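Clostripain-related protein (Bacteroides thetaiotaomicron, PDB 6N9J) is a secreted cysteine protease of the clostripain (C11) family, probably cleaving peptide bonds, and is captured here with a covalently bound peptide inhibitor. Local coordinates at residues A[84-87]-A[88-92]; A[161-165]-A[166-170]; A[289-292]-A[293-297]. One frame throughout, in Å; residues are numbered along the deposited sequence.

Contact 1. Residues A[84-87]-A[88-92]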
# COMPACT_ATOMS: atom_id res chain seq x y z
N VAL A 84 7.40 13.51 3.55
CA VAL A 84 7.54 12.26 4.29
C VAL A 84 8.26 12.51 5.63
O VAL A 84 8.70 11.57 6.30
CB VAL A 84 8.30 11.18 3.47
CG1 VAL A 84 7.54 10.88 2.17
CG2 VAL A 84 9.69 11.62 3.17
N ASP A 85 8.36 13.78 6.02
CA ASP A 85 8.81 14.13 7.36
C ASP A 85 7.63 13.97 8.34
O ASP A 85 6.49 14.24 7.98
CB ASP A 85 9.34 15.56 7.40
CG ASP A 85 9.54 16.07 8.81
OD1 ASP A 85 8.62 16.75 9.33
OD2 ASP A 85 10.60 15.79 9.41
N VAL A 86 7.91 13.52 9.57
CA VAL A 86 6.83 13.11 10.47
C VAL A 86 5.92 14.26 10.86
O VAL A 86 4.70 14.12 10.87
CB VAL A 86 7.38 12.45 11.75
CG1 VAL A 86 6.23 11.99 12.64
CG2 VAL A 86 8.28 11.28 11.40
N ASP A 87 6.53 15.40 11.18
CA ASP A 87 5.79 16.56 11.64
C ASP A 87 5.02 17.23 10.50
O ASP A 87 4.00 17.88 10.74
CB ASP A 87 6.74 17.56 12.30
CG ASP A 87 7.36 17.02 13.58
OD1 ASP A 87 6.71 16.19 14.27
OD2 ASP A 87 8.50 17.41 13.91
N VAL A 88 5.50 17.07 9.27
CA VAL A 88 4.78 17.57 8.11
C VAL A 88 3.48 16.78 7.90
O VAL A 88 2.40 17.38 7.77
CB VAL A 88 5.63 17.48 6.83
CG1 VAL A 88 4.75 17.61 5.58
CG2 VAL A 88 6.72 18.53 6.84
N MET A 89 3.61 15.45 7.88
CA MET A 89 2.48 14.53 7.68
C MET A 89 1.47 14.65 8.81
O MET A 89 0.28 14.58 8.57
CB MET A 89 2.97 13.08 7.59
CG MET A 89 1.84 12.05 7.49
SD MET A 89 2.33 10.31 7.27
CE MET A 89 3.02 10.38 5.63
N LYS A 90 1.97 14.78 10.03
CA LYS A 90 1.13 15.01 11.19
C LYS A 90 0.30 16.29 11.02
O LYS A 90 -0.91 16.29 11.28
CB LYS A 90 1.98 15.10 12.46
CG LYS A 90 2.43 13.74 13.00
CD LYS A 90 3.25 13.93 14.26
CE LYS A 90 3.36 12.64 15.04
NZ LYS A 90 3.97 12.90 16.37
N ASN A 91 0.94 17.37 10.58
CA ASN A 91 0.23 18.63 10.38
C ASN A 91 -0.85 18.49 9.31
O ASN A 91 -1.98 18.98 9.48
CB ASN A 91 1.21 19.74 10.00
CG ASN A 91 0.52 21.09 9.78
OD1 ASN A 91 0.30 21.51 8.64
ND2 ASN A 91 0.19 21.78 10.87
N VAL A 92 -0.52 17.81 8.21
CA VAL A 92 -1.51 17.55 7.17
C VAL A 92 -2.69 16.79 7.73
O VAL A 92 -3.84 17.17 7.50
CB VAL A 92 -0.91 16.76 6.00
CG1 VAL A 92 -2.00 16.37 5.00
CG2 VAL A 92 0.19 17.56 5.32

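Contact 2. Residues A[161-165]-A[166-170]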
# COMPACT_ATOMS: atom_id res chain seq x y z
N CYS A 161 4.64 0.52 -4.19
CA CYS A 161 5.24 -0.81 -4.33
C CYS A 161 5.51 -1.53 -3.01
O CYS A 161 5.91 -0.90 -2.02
CB CYS A 161 6.57 -0.72 -5.10
SG CYS A 161 6.46 -0.29 -6.86
N TYR A 162 5.29 -2.84 -3.03
CA TYR A 162 5.84 -3.77 -2.03
C TYR A 162 5.29 -3.58 -0.64
O TYR A 162 5.90 -4.05 0.33
CB TYR A 162 7.37 -3.62 -1.95
CG TYR A 162 8.17 -3.88 -3.21
CD1 TYR A 162 8.14 -5.13 -3.84
CD2 TYR A 162 9.00 -2.90 -3.74
CE1 TYR A 162 8.90 -5.38 -4.99
CE2 TYR A 162 9.76 -3.14 -4.89
CZ TYR A 162 9.70 -4.38 -5.51
OH TYR A 162 10.46 -4.63 -6.64
N MET A 163 4.16 -2.90 -0.50
CA MET A 163 3.69 -2.51 0.82
C MET A 163 2.87 -3.60 1.50
O MET A 163 2.75 -3.61 2.73
CB MET A 163 2.89 -1.20 0.74
CG MET A 163 3.72 0.02 0.33
SD MET A 163 5.35 0.22 1.12
CE MET A 163 4.95 0.25 2.83
N GLN A 164 2.31 -4.53 0.72
CA GLN A 164 1.51 -5.62 1.28
C GLN A 164 2.45 -6.71 1.83
O GLN A 164 2.49 -7.85 1.33
CB GLN A 164 0.53 -6.18 0.24
CG GLN A 164 -0.65 -6.96 0.84
CD GLN A 164 -1.74 -6.07 1.45
OE1 GLN A 164 -1.46 -5.01 2.01
NE2 GLN A 164 -2.99 -6.51 1.35
N SER A 165 3.21 -6.31 2.85
CA SER A 165 4.16 -7.11 3.61
C SER A 165 3.61 -7.37 5.01
O SER A 165 3.04 -6.46 5.64
CB SER A 165 5.51 -6.38 3.65
OG SER A 165 6.16 -6.48 4.90
N VAL A 166 3.78 -8.59 5.51
CA VAL A 166 3.22 -8.98 6.80
C VAL A 166 3.93 -8.21 7.91
O VAL A 166 3.34 -7.94 8.96
CB VAL A 166 3.34 -10.52 7.04
CG1 VAL A 166 4.77 -10.92 7.29
CG2 VAL A 166 2.45 -10.99 8.20
N GLU A 167 5.18 -7.83 7.67
CA GLU A 167 5.94 -7.03 8.63
C GLU A 167 5.37 -5.61 8.76
O GLU A 167 5.28 -5.06 9.86
CB GLU A 167 7.42 -6.96 8.21
CG GLU A 167 8.16 -8.30 8.30
CD GLU A 167 8.07 -9.13 7.03
OE1 GLU A 167 7.32 -8.74 6.10
OE2 GLU A 167 8.76 -10.19 6.97
N VAL A 168 5.01 -5.02 7.63
CA VAL A 168 4.47 -3.66 7.61
C VAL A 168 3.08 -3.61 8.22
O VAL A 168 2.79 -2.78 9.07
CB VAL A 168 4.40 -3.12 6.17
CG1 VAL A 168 3.75 -1.75 6.13
CG2 VAL A 168 5.81 -3.10 5.53
N VAL A 169 2.21 -4.49 7.74
CA VAL A 169 0.84 -4.57 8.21
C VAL A 169 0.78 -4.91 9.71
O VAL A 169 -0.02 -4.34 10.45
CB VAL A 169 0.03 -5.60 7.38
CG1 VAL A 169 -1.35 -5.76 7.96
CG2 VAL A 169 -0.06 -5.16 5.92
N TYR A 170 1.64 -5.81 10.18
CA TYR A 170 1.66 -6.10 11.62
C TYR A 170 2.13 -4.87 12.40
O TYR A 170 1.56 -4.55 13.45
CB TYR A 170 2.55 -7.31 11.96
CG TYR A 170 2.33 -7.79 13.39
CD1 TYR A 170 1.31 -8.69 13.69
CD2 TYR A 170 3.11 -7.31 14.44
CE1 TYR A 170 1.09 -9.11 14.99
CE2 TYR A 170 2.90 -7.73 15.73
CZ TYR A 170 1.89 -8.63 16.00
OH TYR A 170 1.67 -9.05 17.30

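Contact 3. Residues A[289-292]-A[293-297]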
# COMPACT_ATOMS: atom_id res chain seq x y z
N ASP A 289 6.69 -15.02 -1.05
CA ASP A 289 5.33 -15.29 -0.61
C ASP A 289 5.30 -15.99 0.75
O ASP A 289 5.88 -17.07 0.94
CB ASP A 289 4.59 -16.12 -1.66
CG ASP A 289 3.12 -16.29 -1.33
OD1 ASP A 289 2.32 -15.33 -1.54
OD2 ASP A 289 2.76 -17.38 -0.86
N LEU A 290 4.59 -15.37 1.70
CA LEU A 290 4.51 -15.85 3.07
C LEU A 290 3.96 -17.28 3.18
O LEU A 290 4.50 -18.09 3.95
CB LEU A 290 3.67 -14.90 3.92
CG LEU A 290 3.44 -15.34 5.37
CD1 LEU A 290 4.74 -15.32 6.16
CD2 LEU A 290 2.42 -14.46 6.04
N MET A 291 2.90 -17.59 2.44
CA MET A 291 2.36 -18.95 2.48
C MET A 291 3.36 -19.94 1.90
O MET A 291 3.49 -21.07 2.39
CB MET A 291 1.02 -19.05 1.72
CG MET A 291 0.44 -20.49 1.70
SD MET A 291 0.04 -21.19 3.32
CE MET A 291 -1.58 -20.48 3.61
N GLY A 292 4.06 -19.51 0.84
CA GLY A 292 5.06 -20.33 0.19
C GLY A 292 6.18 -20.64 1.15
O GLY A 292 6.68 -21.77 1.20
N LEU A 293 6.55 -19.66 1.96
CA LEU A 293 7.55 -19.89 3.00
C LEU A 293 7.10 -20.95 4.03
O LEU A 293 7.86 -21.85 4.37
CB LEU A 293 7.90 -18.59 3.73
CG LEU A 293 8.89 -18.72 4.89
CD1 LEU A 293 10.18 -19.34 4.43
CD2 LEU A 293 9.16 -17.38 5.57
N MET A 294 5.87 -20.82 4.52
CA MET A 294 5.38 -21.68 5.60
C MET A 294 5.15 -23.11 5.14
O MET A 294 5.31 -24.07 5.91
CB MET A 294 4.10 -21.09 6.20
CG MET A 294 4.30 -19.71 6.83
SD MET A 294 5.40 -19.74 8.27
CE MET A 294 6.74 -18.79 7.67
N GLN A 295 4.77 -23.27 3.87
CA GLN A 295 4.60 -24.60 3.30
C GLN A 295 5.92 -25.35 3.28
O GLN A 295 5.94 -26.56 3.42
CB GLN A 295 4.03 -24.52 1.88
CG GLN A 295 2.52 -24.44 1.84
CD GLN A 295 1.97 -24.30 0.43
OE1 GLN A 295 2.71 -24.45 -0.55
NE2 GLN A 295 0.67 -24.04 0.32
N SER A 296 7.02 -24.65 3.10
CA SER A 296 8.30 -25.33 2.96
C SER A 296 9.01 -25.52 4.29
O SER A 296 9.97 -26.28 4.37
CB SER A 296 9.20 -24.56 2.00
OG SER A 296 9.36 -23.23 2.43
N ILE A 297 8.54 -24.85 5.34
CA ILE A 297 9.20 -24.94 6.64
C ILE A 297 8.47 -25.87 7.59
O ILE A 297 9.05 -26.38 8.55
CB ILE A 297 9.30 -23.55 7.31

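Contact 1. Residues A[84-87]-A[88-92]
V86 lies alongside K90 one helical turn later, the two side chains pointing the same way, with CG1 of V86 resting 3.8 Å from CE of K90. The lysine leans back over the turn because its CG sits opposite its own carbonyl carbon (chi1 -79°), and from there the chain runs out extended. Its CG consequently passes 3.1 Å from the carbonyl oxygen O of V86, the same oxygen that accepts the backbone N of K90 at 2.9 Å. The aliphatic part of K90 thus covers the first turn, while NZ reaches a salt bridge with E145 on helix 140-146. The carboxylate of D87 runs beside the lysine too, and its charge may add a weaker, longer-range attraction.

This turn opens helix 86-99, and D85 is its N-cap. OD1 of D85 accepts from N of V88 at 3.1 Å, met on the anti side of the carboxylate and 19° out of its plane; a weak bond from N of D87 shares the oxygen. The side chains of D85 and V88 cross at about a right angle, with CG2 of V88 3.6 Å from OD1 of D85. The carbonyl oxygen O of D85 meanwhile takes the nearly straight bond from N of M89, at 3.1 Å. With an alanine at D85, the amides of V88 and, more weakly, D87 would probably lose their side-chain acceptor at the helix start. V86 and M89 both touch M138 of strand 136-138, and M89 also reaches L143 and A146 on helix 140-146 and Y16 of strand 9-18.

Contact 2. Residues A[161-165]-A[166-170]
S165 and E167 meet through a hydrogen bond in which OG of S165 donates to OE1 of E167 at 2.8 Å, on the anti side of the carboxylate and 16° out of its plane. The glutamate chain, bent at chi2 (89°), folds back to the serine. S165 is also the N-cap of helix 166-171, its OG accepting a weak bond from N of V168 at 3.3 Å, so the hydroxyl gives and receives at once. In the backbone, O of S165 takes an almost straight bond from N of V169 at 3.0 Å.

One apolar contact flanks this cap, CG1 of V168 meeting CE of M163 at 4.0 Å. Two other valine methyls lie against oxygens of the serine: CG2 of V168 is 3.5 Å from OG of S165, and CG2 of V169 is 3.4 Å from O of S165.

The polar ends are held from outside: OE2 of E167 by Y347, T346 and Y360, and NE2 of Q164 by S241 and F179. C161, covalently linked through SG to the bound peptide, lies in the loop between strand 155-159 and helix 166-171. The helix is bordered by strand 345-346, helix 365-369 and helix 248-259.

Contact 3. Residues A[289-292]-A[293-297]
Successive backbone bonds from L293 to D289, M294 to L290 and Q295 to M291 wind the chain into helix 290-297, with D289 just before it, and the first turn is closed by N of L293 on O of D289 at 2.9 Å. The following bond, from N of S296 to O of G292, is weak.

Along one flank, M291 and Q295 are a turn apart and their side chains cross at a slant. The glutamine rises with CG opposite its carbonyl carbon (chi1 -86°) and stays extended beyond it, bringing the amide nitrogen NE2 to 3.8 Å from CG of M291, with SD a little farther off. Its own CG rests 3.5 Å from O of M291. On another side, the first torsion of M294 (chi1 -62°) sets its CG 3.3 Å from O of L290, and bends at chi2 and chi3 then bring its CE to 4.3 Å from CD1 of L290, a loose apolar touch. L290 and M294 both pack on Y307 of helix 301-314, which M291 and Q295 also meet, at Y311 and F304.

D289 caps the N-terminal end. Its OD2 accepts from N of G292 at 3.0 Å, on the anti side of the carboxylate, while OD1 is held by the hydroxyl of Y279 and the backbone N of E342. Toward the other end, OG of S296 turns back to donate to O of L293 at 2.8 Å, approaching above the carbonyl plane, from the same face as N of S296.

The buried carboxylate is thus gripped at both oxygens, and a negative group at the start of a helix would be expected to be stabilised by the helix dipole; besides this polar cap there is the one loose apolar touch, and several side-chain carbons lie against carbonyl oxygens of the preceding turn.

The three contacts follow one another along the chain, and each surrounds the N-terminal turn of a helix capped by a side chain: helix 86-99, helix 166-171 and helix 290-297. Contact 2 is the most central, about 7 Å from the centre of the chain, and its loop leaves strand 155-159 of the main mixed sheet with the inhibitor-bound cysteine. Contacts 1 and 3 lie on opposite sides of that centre, their own centres about 37 Å apart. The centres of contacts 2 and 3 are about 16 Å apart; helix 290-297 packs beside helix 166-171, V166 CG2 meeting L290 CD2 at 4.1 Å, and both contacts pack on strand 345-346.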